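PDB 3ZBO: ALKF from Bacillus cereus, which belongs to a family related to the HEAT-like repeat DNA glycosylases AlkC and AlkD and binds branched DNA structures, its precise cellular role remaining unknown. Local coordinates for residues 70-75 with 102-107; 79-84 with 111-116; 90-95 with 128-133; 118-123 with 136-141. All coordinates share one frame; numbering follows the deposited sequence.

Interaction 1: residues 70-75 with 102-107; sequences AMYFAG and DYVVAV
V104 of helix 98-110 packs against M71, Y72 and G75 of helix 68-77, and its two methyl branches divide the work. CG1, anti to the backbone N (chi1 179°), reaches the backbone of the facing helix, where it lies 3.5 Å from M71 O and also approaches the CA of G75. G75, with no side chain, lets V104 CG1 lie close; the CA atoms of G75 and V104, 5.6 Å apart, are the closest CA pair of the two segments. The other branch meets an aromatic ring, with V104 CG2 3.5 Å from Y72 CD2 and coming obliquely onto the ring. Y72 itself starts out along the flank of its helix, but with CG anti to the backbone N (chi1 -171°) the ring swings in beside V104.

Toward the partly exposed Y103 the packing is looser and a water mediates. No direct hydrogen bond joins the two segments; instead the water donates to Y103 O at 2.7 Å and, more weakly, to Y72 OH at 2.9 Å. The hydroxyl has a firmer partner in R240 O, which brings the C-terminal tail to this side. Y103 takes part mainly through its backbone carbonyl, since its ring leads away from residues 70-75. With axes 8.9 Å apart and inclined at 31°, this is near-parallel packing of two alternate helices, helix 85-94 lying between them in sequence, consistent with a HEAT-like helical array.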
loop_
_atom_site.group_PDB
_atom_site.type_symbol
_atom_site.label_atom_id
_atom_site.label_comp_id
_atom_site.label_asym_id
_atom_site.label_seq_id
_atom_site.Cartn_x
_atom_site.Cartn_y
_atom_site.Cartn_z
ATOM N N ALA A 70 -7.687 0.185 14.149
ATOM C CA ALA A 70 -6.959 1.280 14.832
ATOM C C ALA A 70 -5.642 1.606 14.157
ATOM O O ALA A 70 -5.245 2.786 14.101
ATOM C CB ALA A 70 -6.655 0.866 16.309
ATOM N N MET A 71 -4.998 0.553 13.677
ATOM C CA MET A 71 -3.745 0.766 12.960
ATOM C C MET A 71 -3.927 1.505 11.610
ATOM O O MET A 71 -3.122 2.369 11.248
ATOM C CB MET A 71 -3.032 -0.548 12.691
ATOM C CG MET A 71 -2.581 -1.218 13.955
ATOM S SD MET A 71 -2.171 -2.971 13.760
ATOM C CE MET A 71 -0.436 -2.812 13.231
ATOM N N TYR A 72 -5.000 1.147 10.874
ATOM C CA TYR A 72 -5.374 1.886 9.682
ATOM C C TYR A 72 -5.640 3.335 10.017
ATOM O O TYR A 72 -5.135 4.236 9.310
ATOM C CB TYR A 72 -6.588 1.138 9.015
ATOM C CG TYR A 72 -6.831 1.770 7.659
ATOM C CD1 TYR A 72 -7.585 2.940 7.553
ATOM C CD2 TYR A 72 -6.422 1.158 6.507
ATOM C CE1 TYR A 72 -7.777 3.490 6.270
ATOM C CE2 TYR A 72 -6.567 1.742 5.234
ATOM C CZ TYR A 72 -7.303 2.884 5.131
ATOM O OH TYR A 72 -7.445 3.471 3.866
ATOM N N PHE A 73 -6.408 3.590 11.062
ATOM C CA PHE A 73 -6.737 4.953 11.372
ATOM C C PHE A 73 -5.461 5.710 11.826
ATOM O O PHE A 73 -5.291 6.891 11.507
ATOM C CB PHE A 73 -7.810 4.966 12.497
ATOM C CG PHE A 73 -8.335 6.309 12.763
ATOM C CD1 PHE A 73 -9.087 6.922 11.812
ATOM C CD2 PHE A 73 -8.024 6.971 13.933
ATOM C CE1 PHE A 73 -9.546 8.265 11.996
ATOM C CE2 PHE A 73 -8.534 8.304 14.134
ATOM C CZ PHE A 73 -9.270 8.904 13.153
ATOM N N ALA A 74 -4.550 5.033 12.547
ATOM C CA ALA A 74 -3.290 5.685 12.956
ATOM C C ALA A 74 -2.575 6.194 11.705
ATOM O O ALA A 74 -2.022 7.290 11.673
ATOM C CB ALA A 74 -2.436 4.671 13.623
ATOM N N GLY A 75 -2.579 5.387 10.605
ATOM C CA GLY A 75 -1.933 5.934 9.373
ATOM C C GLY A 75 -2.603 7.219 8.878
ATOM O O GLY A 75 -1.875 8.091 8.408
ATOM N N ASP A 102 0.724 -2.643 2.825
ATOM C CA ASP A 102 0.536 -2.030 1.466
ATOM C C ASP A 102 -0.405 -0.811 1.588
ATOM O O ASP A 102 -0.166 0.164 0.855
ATOM C CB ASP A 102 -0.104 -3.007 0.513
ATOM C CG ASP A 102 0.736 -4.276 0.263
ATOM O OD1 ASP A 102 1.860 -4.401 0.788
ATOM O OD2 ASP A 102 0.125 -5.103 -0.450
ATOM N N TYR A 103 -1.445 -0.885 2.464
ATOM C CA TYR A 103 -2.467 0.171 2.457
ATOM C C TYR A 103 -2.358 1.114 3.676
ATOM O O TYR A 103 -3.022 2.154 3.730
ATOM C CB TYR A 103 -3.863 -0.457 2.414
ATOM C CG TYR A 103 -4.075 -1.447 1.312
ATOM C CD1 TYR A 103 -3.432 -1.332 0.059
ATOM C CD2 TYR A 103 -4.898 -2.544 1.570
ATOM C CE1 TYR A 103 -3.715 -2.285 -0.972
ATOM C CE2 TYR A 103 -5.107 -3.477 0.580
ATOM C CZ TYR A 103 -4.513 -3.334 -0.621
ATOM O OH TYR A 103 -4.733 -4.344 -1.537
ATOM N N VAL A 104 -1.449 0.817 4.611
ATOM C CA VAL A 104 -1.273 1.658 5.819
ATOM C C VAL A 104 0.183 2.150 5.890
ATOM O O VAL A 104 0.445 3.328 5.598
ATOM C CB VAL A 104 -1.597 0.900 7.096
ATOM C CG1 VAL A 104 -1.375 1.847 8.313
ATOM C CG2 VAL A 104 -3.030 0.434 7.076
ATOM N N VAL A 105 1.179 1.275 6.065
ATOM C CA VAL A 105 2.529 1.763 6.159
ATOM C C VAL A 105 3.038 2.331 4.843
ATOM O O VAL A 105 3.625 3.415 4.846
ATOM C CB VAL A 105 3.421 0.603 6.645
ATOM C CG1 VAL A 105 4.865 1.148 6.860
ATOM C CG2 VAL A 105 2.921 0.033 8.030
ATOM N N ALA A 106 2.831 1.635 3.708
ATOM C CA ALA A 106 3.355 2.174 2.423
ATOM C C ALA A 106 2.653 3.506 2.098
ATOM O O ALA A 106 3.295 4.372 1.464
ATOM C CB ALA A 106 3.062 1.163 1.322
ATOM N N VAL A 107 1.359 3.655 2.445
ATOM C CA VAL A 107 0.682 4.889 2.051
ATOM C C VAL A 107 1.206 6.022 2.980
ATOM O O VAL A 107 1.497 7.117 2.436
ATOM C CB VAL A 107 -0.823 4.707 2.183
ATOM C CG1 VAL A 107 -1.535 6.036 1.857
ATOM C CG2 VAL A 107 -1.394 3.609 1.295
HETATM O O HOH W 1 -4.626 4.321 3.882
#

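Interaction 2: residues 79-84 with 111-116; sequences DPKAMS and ESNIAQ
K81 lays its aliphatic chain across the side chain of N113 at about a right angle, K81 CE coming 3.6 Å from N113 ND2 while K81 CG passes near both the amide oxygen and E111 O. The lysine chain is extended until its last torsion, where a bend (chi4 63°) turns the ammonium group back toward the backbone: K81 NZ donates to E111 O at 3.1 Å, tilted 26° from the carbonyl plane. Next to this bond P80 lies alongside E111, with P80 CG 3.8 Å from E111 O.

Residues 79-84 and 111-114 are the turns that follow helices 68-77 and 98-110, linking successive helices of this all-helical region. Residues 80-82 form a short 3-10 turn ahead of the N-cap S84, and residues 111-113 lead to the N-cap I114. The second turn is braced from within by an ST turn, I114 N donating to S112 OG at 3.1 Å with an N-H...O angle of 164°; the same hydroxyl is also bonded to L109 O. A water stitches the two loops together, donating to P80 O at 2.8 Å and accepting from N113 N at 3.0 Å. Farther along, I114 CD1 rests against the backbone of M83 and S84, 3.8 Å from S84 C, and F88 of helix 85-94 packs against both S112 and I114.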
loop_
_atom_site.group_PDB
_atom_site.type_symbol
_atom_site.label_atom_id
_atom_site.label_comp_id
_atom_site.label_asym_id
_atom_site.label_seq_id
_atom_site.Cartn_x
_atom_site.Cartn_y
_atom_site.Cartn_z
ATOM N N ASP A 79 1.708 11.985 11.212
ATOM C CA ASP A 79 2.449 13.110 10.570
ATOM C C ASP A 79 3.696 12.557 9.879
ATOM O O ASP A 79 4.798 12.500 10.423
ATOM C CB ASP A 79 2.878 14.060 11.722
ATOM C CG ASP A 79 3.402 15.383 11.193
ATOM O OD1 ASP A 79 3.562 15.537 9.950
ATOM O OD2 ASP A 79 3.649 16.241 12.090
ATOM N N PRO A 80 3.509 12.109 8.659
ATOM C CA PRO A 80 4.631 11.429 7.992
ATOM C C PRO A 80 5.793 12.320 7.692
ATOM O O PRO A 80 6.916 11.795 7.686
ATOM C CB PRO A 80 4.016 10.913 6.708
ATOM C CG PRO A 80 2.752 11.665 6.536
ATOM C CD PRO A 80 2.258 12.043 7.914
ATOM N N LYS A 81 5.561 13.626 7.542
ATOM C CA LYS A 81 6.738 14.453 7.311
ATOM C C LYS A 81 7.587 14.601 8.566
ATOM O O LYS A 81 8.773 15.025 8.461
ATOM C CB LYS A 81 6.314 15.787 6.730
ATOM C CG LYS A 81 5.797 15.595 5.320
ATOM C CD LYS A 81 5.453 16.907 4.699
ATOM C CE LYS A 81 5.279 16.754 3.210
ATOM N NZ LYS A 81 4.132 15.852 2.930
ATOM N N ALA A 82 7.040 14.243 9.737
ATOM C CA ALA A 82 7.814 14.261 10.962
ATOM C C ALA A 82 8.300 12.860 11.371
ATOM O O ALA A 82 8.944 12.716 12.402
ATOM C CB ALA A 82 7.009 14.915 12.148
ATOM N N MET A 83 7.970 11.809 10.588
ATOM C CA MET A 83 8.410 10.459 10.976
ATOM C C MET A 83 9.779 10.203 10.374
ATOM O O MET A 83 10.037 10.530 9.196
ATOM C CB MET A 83 7.357 9.425 10.440
ATOM C CG MET A 83 6.098 9.373 11.294
ATOM S SD MET A 83 4.897 8.273 10.568
ATOM C CE MET A 83 5.678 6.680 10.817
ATOM N N SER A 84 10.653 9.568 11.162
ATOM C CA SER A 84 11.971 9.205 10.706
ATOM C C SER A 84 11.989 7.809 10.051
ATOM O O SER A 84 10.992 7.020 10.168
ATOM C CB SER A 84 12.909 9.125 11.933
ATOM O OG SER A 84 12.437 8.115 12.783
ATOM N N GLU A 111 3.729 9.598 1.795
ATOM C CA GLU A 111 3.395 10.999 2.138
ATOM C C GLU A 111 4.532 11.643 2.921
ATOM O O GLU A 111 4.390 12.801 3.352
ATOM C CB GLU A 111 2.100 11.033 2.940
ATOM C CG GLU A 111 0.817 10.706 2.086
ATOM C CD GLU A 111 0.599 11.710 0.957
ATOM O OE1 GLU A 111 0.850 12.919 1.181
ATOM O OE2 GLU A 111 0.185 11.303 -0.152
ATOM N N SER A 112 5.621 10.899 3.121
ATOM C CA SER A 112 6.757 11.422 3.844
ATOM C C SER A 112 7.728 12.084 2.876
ATOM O O SER A 112 7.568 12.046 1.665
ATOM C CB SER A 112 7.446 10.241 4.546
ATOM O OG SER A 112 8.258 9.602 3.609
ATOM N N ASN A 113 8.834 12.603 3.452
ATOM C CA ASN A 113 9.908 13.145 2.654
ATOM C C ASN A 113 11.033 12.192 2.441
ATOM O O ASN A 113 12.034 12.582 1.869
ATOM C CB ASN A 113 10.473 14.418 3.368
ATOM C CG ASN A 113 9.440 15.535 3.490
ATOM O OD1 ASN A 113 9.367 16.242 4.541
ATOM N ND2 ASN A 113 8.655 15.719 2.461
ATOM N N ILE A 114 10.909 10.911 2.837
ATOM C CA ILE A 114 12.007 9.975 2.701
ATOM C C ILE A 114 11.535 8.691 2.020
ATOM O O ILE A 114 12.110 7.627 2.134
ATOM C CB ILE A 114 12.612 9.620 4.085
ATOM C CG1 ILE A 114 11.514 9.195 5.083
ATOM C CG2 ILE A 114 13.232 10.904 4.652
ATOM C CD1 ILE A 114 12.063 8.636 6.362
ATOM N N ALA A 115 10.477 8.817 1.203
ATOM C CA ALA A 115 9.769 7.661 0.652
ATOM C C ALA A 115 10.645 6.760 -0.186
ATOM O O ALA A 115 10.714 5.526 0.039
ATOM C CB ALA A 115 8.537 8.122 -0.124
ATOM N N GLN A 116 11.337 7.315 -1.210
ATOM C CA GLN A 116 12.097 6.434 -2.061
ATOM C C GLN A 116 13.281 5.800 -1.327
ATOM O O GLN A 116 13.577 4.619 -1.548
ATOM C CB GLN A 116 12.628 7.152 -3.349
ATOM C CG GLN A 116 11.494 7.554 -4.305
ATOM C CD GLN A 116 12.043 8.121 -5.595
ATOM O OE1 GLN A 116 12.958 7.540 -6.241
ATOM N NE2 GLN A 116 11.354 9.219 -6.017
HETATM O O HOH W 2 9.406 12.293 6.408
#

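Interaction 3: residues 90-95 with 128-133; sequences RWIDGA and ELKMSA
The end of helix 85-94 and the first turns of helix 128-144 meet in a helix-helix junction of the alkylation-repair fold, centred on I92, which points its side chain at the facing helix. I92 CD1 presses on A133 CB at 3.5 Å, tighter than usual for two carbons, so the isoleucine tip lies hard against the alanine methyl. One bond nearer the main chain, I92 CG1 meets the aliphatic part of K130, 3.7 Å from K130 CG. With CG1 anti to the backbone N (chi1 -161°), the ethyl arm is the branch that spans the gap, while CG2 lies along the same lysine chain, equally near its CG and CE.

The segments cross at 122°, with axes 10.0 Å apart, so this is not the near-antiparallel pairing of a helical hairpin. Instead, helix 85-94 packs across the start of helix 128-144, the third helix after it, within the family's helical array. W122 of helix 115-124 touches both I92 and A133, and S101 and V105 of helix 98-110 also pack on I92, which encloses its side chain in the core.

Toward the outside the contact turns polar. K130 runs extended beyond CG past I92 to D93, but K130 NZ remains 4.4 Å from D93 OD1, too far for a direct salt bridge. A water closes that gap, donating to D93 OD1 at 2.6 Å and accepting from K130 NZ at 3.1 Å. At the other end of the contact, L129 CD1 packs against A95 O at 3.4 Å.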
loop_
_atom_site.group_PDB
_atom_site.type_symbol
_atom_site.label_atom_id
_atom_site.label_comp_id
_atom_site.label_asym_id
_atom_site.label_seq_id
_atom_site.Cartn_x
_atom_site.Cartn_y
_atom_site.Cartn_z
ATOM N N ARG A 90 9.815 0.749 12.630
ATOM C CA ARG A 90 8.927 0.191 13.649
ATOM C C ARG A 90 7.558 -0.188 13.113
ATOM O O ARG A 90 7.013 -1.262 13.409
ATOM C CB ARG A 90 8.716 1.163 14.851
ATOM C CG ARG A 90 10.015 1.386 15.613
ATOM C CD ARG A 90 9.789 2.256 16.907
ATOM N NE ARG A 90 9.344 3.599 16.531
ATOM C CZ ARG A 90 8.064 4.058 16.455
ATOM N NH1 ARG A 90 6.982 3.302 16.705
ATOM N NH2 ARG A 90 7.861 5.291 16.024
ATOM N N TRP A 91 7.034 0.707 12.312
ATOM C CA TRP A 91 5.653 0.480 11.812
ATOM C C TRP A 91 5.677 -0.760 10.876
ATOM O O TRP A 91 4.816 -1.620 10.977
ATOM C CB TRP A 91 5.133 1.720 11.039
ATOM C CG TRP A 91 4.572 2.770 11.999
ATOM C CD1 TRP A 91 5.144 3.219 13.150
ATOM C CD2 TRP A 91 3.431 3.585 11.749
ATOM N NE1 TRP A 91 4.325 4.250 13.687
ATOM C CE2 TRP A 91 3.260 4.426 12.859
ATOM C CE3 TRP A 91 2.492 3.619 10.727
ATOM C CZ2 TRP A 91 2.221 5.392 12.955
ATOM C CZ3 TRP A 91 1.356 4.532 10.859
ATOM C CH2 TRP A 91 1.235 5.332 11.996
ATOM N N ILE A 92 6.692 -0.864 9.987
ATOM C CA ILE A 92 6.648 -2.038 9.120
ATOM C C ILE A 92 6.860 -3.324 9.914
ATOM O O ILE A 92 6.305 -4.377 9.555
ATOM C CB ILE A 92 7.621 -1.905 7.935
ATOM C CG1 ILE A 92 7.276 -2.862 6.769
ATOM C CG2 ILE A 92 9.125 -2.198 8.357
ATOM C CD1 ILE A 92 5.849 -2.616 6.146
ATOM N N ASP A 93 7.620 -3.270 11.014
ATOM C CA ASP A 93 7.765 -4.493 11.831
ATOM C C ASP A 93 6.447 -4.942 12.405
ATOM O O ASP A 93 6.313 -6.116 12.646
ATOM C CB ASP A 93 8.736 -4.241 13.006
ATOM C CG ASP A 93 10.198 -4.174 12.555
ATOM O OD1 ASP A 93 10.545 -4.560 11.453
ATOM O OD2 ASP A 93 11.040 -3.742 13.413
ATOM N N GLY A 94 5.491 -4.029 12.606
ATOM C CA GLY A 94 4.194 -4.420 13.096
ATOM C C GLY A 94 3.115 -4.690 12.054
ATOM O O GLY A 94 2.019 -5.095 12.413
ATOM N N ALA A 95 3.520 -4.596 10.784
ATOM C CA ALA A 95 2.541 -4.762 9.726
ATOM C C ALA A 95 2.469 -6.247 9.360
ATOM O O ALA A 95 3.142 -6.738 8.442
ATOM C CB ALA A 95 3.034 -3.938 8.520
ATOM N N GLU A 128 9.214 -10.674 2.780
ATOM C CA GLU A 128 7.967 -10.622 1.946
ATOM C C GLU A 128 7.226 -9.301 2.163
ATOM O O GLU A 128 6.917 -8.578 1.151
ATOM C CB GLU A 128 7.055 -11.839 2.299
ATOM C CG GLU A 128 5.735 -11.767 1.515
ATOM C CD GLU A 128 5.006 -13.056 1.561
ATOM O OE1 GLU A 128 5.433 -13.947 2.412
ATOM O OE2 GLU A 128 4.001 -13.278 0.925
ATOM N N LEU A 129 6.820 -9.014 3.395
ATOM C CA LEU A 129 5.904 -7.894 3.526
ATOM C C LEU A 129 6.638 -6.568 3.522
ATOM O O LEU A 129 6.036 -5.519 3.070
ATOM C CB LEU A 129 5.161 -8.017 4.846
ATOM C CG LEU A 129 4.169 -9.186 4.914
ATOM C CD1 LEU A 129 3.590 -9.386 6.280
ATOM C CD2 LEU A 129 3.009 -8.892 3.934
ATOM N N LYS A 130 7.912 -6.524 3.931
ATOM C CA LYS A 130 8.641 -5.268 3.740
ATOM C C LYS A 130 8.854 -4.928 2.243
ATOM O O LYS A 130 8.650 -3.761 1.819
ATOM C CB LYS A 130 10.071 -5.309 4.358
ATOM C CG LYS A 130 10.041 -5.189 5.782
ATOM C CD LYS A 130 11.572 -4.998 6.241
ATOM C CE LYS A 130 11.657 -5.343 7.715
ATOM N NZ LYS A 130 13.124 -5.018 7.962
ATOM N N MET A 131 9.145 -5.974 1.456
ATOM C CA MET A 131 9.279 -5.721 0.025
ATOM C C MET A 131 7.928 -5.322 -0.546
ATOM O O MET A 131 7.895 -4.468 -1.412
ATOM C CB MET A 131 9.769 -6.982 -0.741
ATOM C CG MET A 131 11.223 -7.249 -0.235
ATOM S SD MET A 131 12.008 -8.565 -1.239
ATOM C CE MET A 131 11.028 -10.027 -0.862
ATOM N N SER A 132 6.859 -5.999 -0.116
ATOM C CA SER A 132 5.502 -5.604 -0.615
ATOM C C SER A 132 5.237 -4.124 -0.307
ATOM O O SER A 132 4.702 -3.398 -1.166
ATOM C CB SER A 132 4.441 -6.473 0.079
ATOM O OG SER A 132 3.198 -6.225 -0.570
ATOM N N ALA A 133 5.602 -3.663 0.886
ATOM C CA ALA A 133 5.391 -2.249 1.236
ATOM C C ALA A 133 6.259 -1.349 0.362
ATOM O O ALA A 133 5.766 -0.279 -0.051
ATOM C CB ALA A 133 5.730 -1.992 2.723
HETATM O O HOH W 3 12.040 -2.916 10.017
#

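Interaction 4: residues 118-123 with 136-141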
loop_
_atom_site.group_PDB
_atom_site.type_symbol
_atom_site.label_atom_id
_atom_site.label_comp_id
_atom_site.label_asym_id
_atom_site.label_seq_id
_atom_site.Cartn_x
_atom_site.Cartn_y
_atom_site.Cartn_z
ATOM N N VAL A 118 13.573 4.886 1.861
ATOM C CA VAL A 118 13.102 3.829 2.717
ATOM C C VAL A 118 12.497 2.686 1.858
ATOM O O VAL A 118 12.825 1.512 2.063
ATOM C CB VAL A 118 12.065 4.323 3.683
ATOM C CG1 VAL A 118 11.515 3.123 4.520
ATOM C CG2 VAL A 118 12.696 5.364 4.622
ATOM N N ALA A 119 11.703 3.037 0.865
ATOM C CA ALA A 119 11.138 1.955 0.015
ATOM C C ALA A 119 12.190 1.147 -0.688
ATOM O O ALA A 119 12.081 -0.060 -0.834
ATOM C CB ALA A 119 10.186 2.588 -1.046
ATOM N N ASP A 120 13.230 1.817 -1.163
ATOM C CA ASP A 120 14.366 1.074 -1.773
ATOM C C ASP A 120 15.044 0.068 -0.829
ATOM O O ASP A 120 15.333 -1.114 -1.216
ATOM C CB ASP A 120 15.430 2.012 -2.324
ATOM C CG ASP A 120 14.949 2.861 -3.492
ATOM O OD1 ASP A 120 13.938 2.485 -4.181
ATOM O OD2 ASP A 120 15.653 3.844 -3.799
ATOM N N LYS A 121 15.245 0.493 0.429
ATOM C CA LYS A 121 15.788 -0.416 1.396
ATOM C C LYS A 121 14.863 -1.570 1.607
ATOM O O LYS A 121 15.256 -2.745 1.731
ATOM C CB LYS A 121 16.053 0.289 2.735
ATOM C CG LYS A 121 17.243 1.222 2.603
ATOM C CD LYS A 121 17.494 1.833 4.005
ATOM C CE LYS A 121 18.489 2.986 3.855
ATOM N NZ LYS A 121 19.024 3.227 5.295
ATOM N N TRP A 122 13.549 -1.278 1.689
ATOM C CA TRP A 122 12.610 -2.325 1.906
ATOM C C TRP A 122 12.559 -3.318 0.753
ATOM O O TRP A 122 12.452 -4.534 0.961
ATOM C CB TRP A 122 11.158 -1.775 2.239
ATOM C CG TRP A 122 11.122 -1.155 3.576
ATOM C CD1 TRP A 122 12.153 -1.136 4.516
ATOM C CD2 TRP A 122 10.035 -0.431 4.148
ATOM N NE1 TRP A 122 11.731 -0.449 5.697
ATOM C CE2 TRP A 122 10.447 0.018 5.464
ATOM C CE3 TRP A 122 8.757 -0.078 3.664
ATOM C CZ2 TRP A 122 9.585 0.714 6.308
ATOM C CZ3 TRP A 122 7.935 0.672 4.469
ATOM C CH2 TRP A 122 8.383 1.059 5.816
ATOM N N ILE A 123 12.569 -2.801 -0.459
ATOM C CA ILE A 123 12.589 -3.717 -1.619
ATOM C C ILE A 123 13.807 -4.683 -1.542
ATOM O O ILE A 123 13.705 -5.843 -1.949
ATOM C CB ILE A 123 12.530 -2.885 -2.910
ATOM C CG1 ILE A 123 11.119 -2.339 -3.087
ATOM C CG2 ILE A 123 12.970 -3.763 -4.171
ATOM C CD1 ILE A 123 11.065 -1.326 -4.215
ATOM N N SER A 136 4.701 -1.266 -3.056
ATOM C CA SER A 136 3.426 -0.538 -2.940
ATOM C C SER A 136 3.679 0.992 -2.830
ATOM O O SER A 136 2.964 1.747 -3.469
ATOM C CB SER A 136 2.626 -1.000 -1.725
ATOM O OG SER A 136 2.241 -2.414 -1.878
ATOM N N CYS A 137 4.661 1.359 -2.023
ATOM C CA CYS A 137 4.933 2.804 -1.863
ATOM C C CYS A 137 5.255 3.389 -3.201
ATOM O O CYS A 137 4.737 4.515 -3.454
ATOM C CB CYS A 137 6.114 2.874 -0.927
ATOM S SG CYS A 137 6.575 4.629 -0.595
ATOM N N TYR A 138 6.030 2.716 -4.046
ATOM C CA TYR A 138 6.274 3.294 -5.375
ATOM C C TYR A 138 4.976 3.492 -6.151
ATOM O O TYR A 138 4.829 4.471 -6.899
ATOM C CB TYR A 138 7.274 2.531 -6.241
ATOM C CG TYR A 138 8.682 2.978 -5.970
ATOM C CD1 TYR A 138 9.442 2.399 -4.943
ATOM C CD2 TYR A 138 9.209 4.056 -6.703
ATOM C CE1 TYR A 138 10.738 2.880 -4.712
ATOM C CE2 TYR A 138 10.552 4.484 -6.464
ATOM C CZ TYR A 138 11.239 3.908 -5.490
ATOM O OH TYR A 138 12.523 4.383 -5.292
ATOM N N CYS A 139 4.066 2.528 -6.083
ATOM C CA CYS A 139 2.783 2.726 -6.804
ATOM C C CYS A 139 2.088 3.977 -6.289
ATOM O O CYS A 139 1.548 4.736 -7.122
ATOM C CB CYS A 139 1.853 1.544 -6.583
ATOM S SG CYS A 139 2.476 -0.005 -7.190
ATOM N N TRP A 140 2.078 4.247 -4.961
ATOM C CA TRP A 140 1.383 5.408 -4.443
ATOM C C TRP A 140 2.135 6.655 -4.821
ATOM O O TRP A 140 1.471 7.683 -5.121
ATOM C CB TRP A 140 1.241 5.332 -2.893
ATOM C CG TRP A 140 0.707 3.968 -2.463
ATOM C CD1 TRP A 140 1.148 3.320 -1.320
ATOM C CD2 TRP A 140 -0.249 3.074 -3.088
ATOM N NE1 TRP A 140 0.510 2.092 -1.174
ATOM C CE2 TRP A 140 -0.278 1.878 -2.270
ATOM C CE3 TRP A 140 -0.998 3.081 -4.325
ATOM C CZ2 TRP A 140 -1.130 0.808 -2.542
ATOM C CZ3 TRP A 140 -1.793 2.035 -4.606
ATOM C CH2 TRP A 140 -1.855 0.857 -3.738
ATOM N N LEU A 141 3.468 6.605 -4.828
ATOM C CA LEU A 141 4.248 7.823 -5.233
ATOM C C LEU A 141 3.993 8.149 -6.701
ATOM O O LEU A 141 3.826 9.349 -7.062
ATOM C CB LEU A 141 5.737 7.522 -5.092
ATOM C CG LEU A 141 6.250 7.450 -3.678
ATOM C CD1 LEU A 141 7.654 6.985 -3.796
ATOM C CD2 LEU A 141 6.167 8.800 -2.986
#
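Y138 crosses from helix 128-144 to helix 115-124, and its neighbours change from apolar to polar along the side chain. Its CB is set to the side, yet the ring end comes nearer to the partner helix. At the near half of the ring, Y138 CD1 is 4.1 Å from I123 CD1, the isoleucine crossing the ring at about a right angle, and it also touches A119 CB at 4.0 Å. Further out, Y138 CE1 lies 3.7 Å from A119 CB. A119 is the pivot of the apolar part, since its CB also meets C137 CB at 4.1 Å.

The tip is polar. Y138 OH donates to D120 OD1 at 2.6 Å, approaching the syn side of the carboxylate from 31° out of its plane. The carboxylate and ring planes are nearly parallel, 14° apart, with OD1 at the ring edge. K154 binds both Y138 OH and D120 OD2, so the pair is gripped by a shared ammonium group, which would probably stabilise the negative charge of D120.

The helix directions differ by 147°, and only a short connection separates the two helices in sequence: together they form a near-antiparallel helical hairpin, consistent with the helical-repeat fold of the HEAT-like DNA glycosylase relatives.

In the fold
From the N terminus, helix 68-77 enters first, and interaction 1 closes a loop from 70-75 to 102-107 that takes in the whole of helix 85-94. Interaction 2, from 79-84 to 111-116, crosses it, joining the turns that follow the same two helices. Interaction 3 crosses both, running from 90-95 to 128-133, and so ties helix 85-94 to helix 128-144. Interaction 4 closes the shortest loop, between the neighbouring helices 115-124 and 128-144; it begins after interactions 1 and 2 have closed but crosses interaction 3. Hydrogen bonds also couple the contacts: D102 of interaction 1 reaches S132 of interaction 3 and W140 of interaction 4.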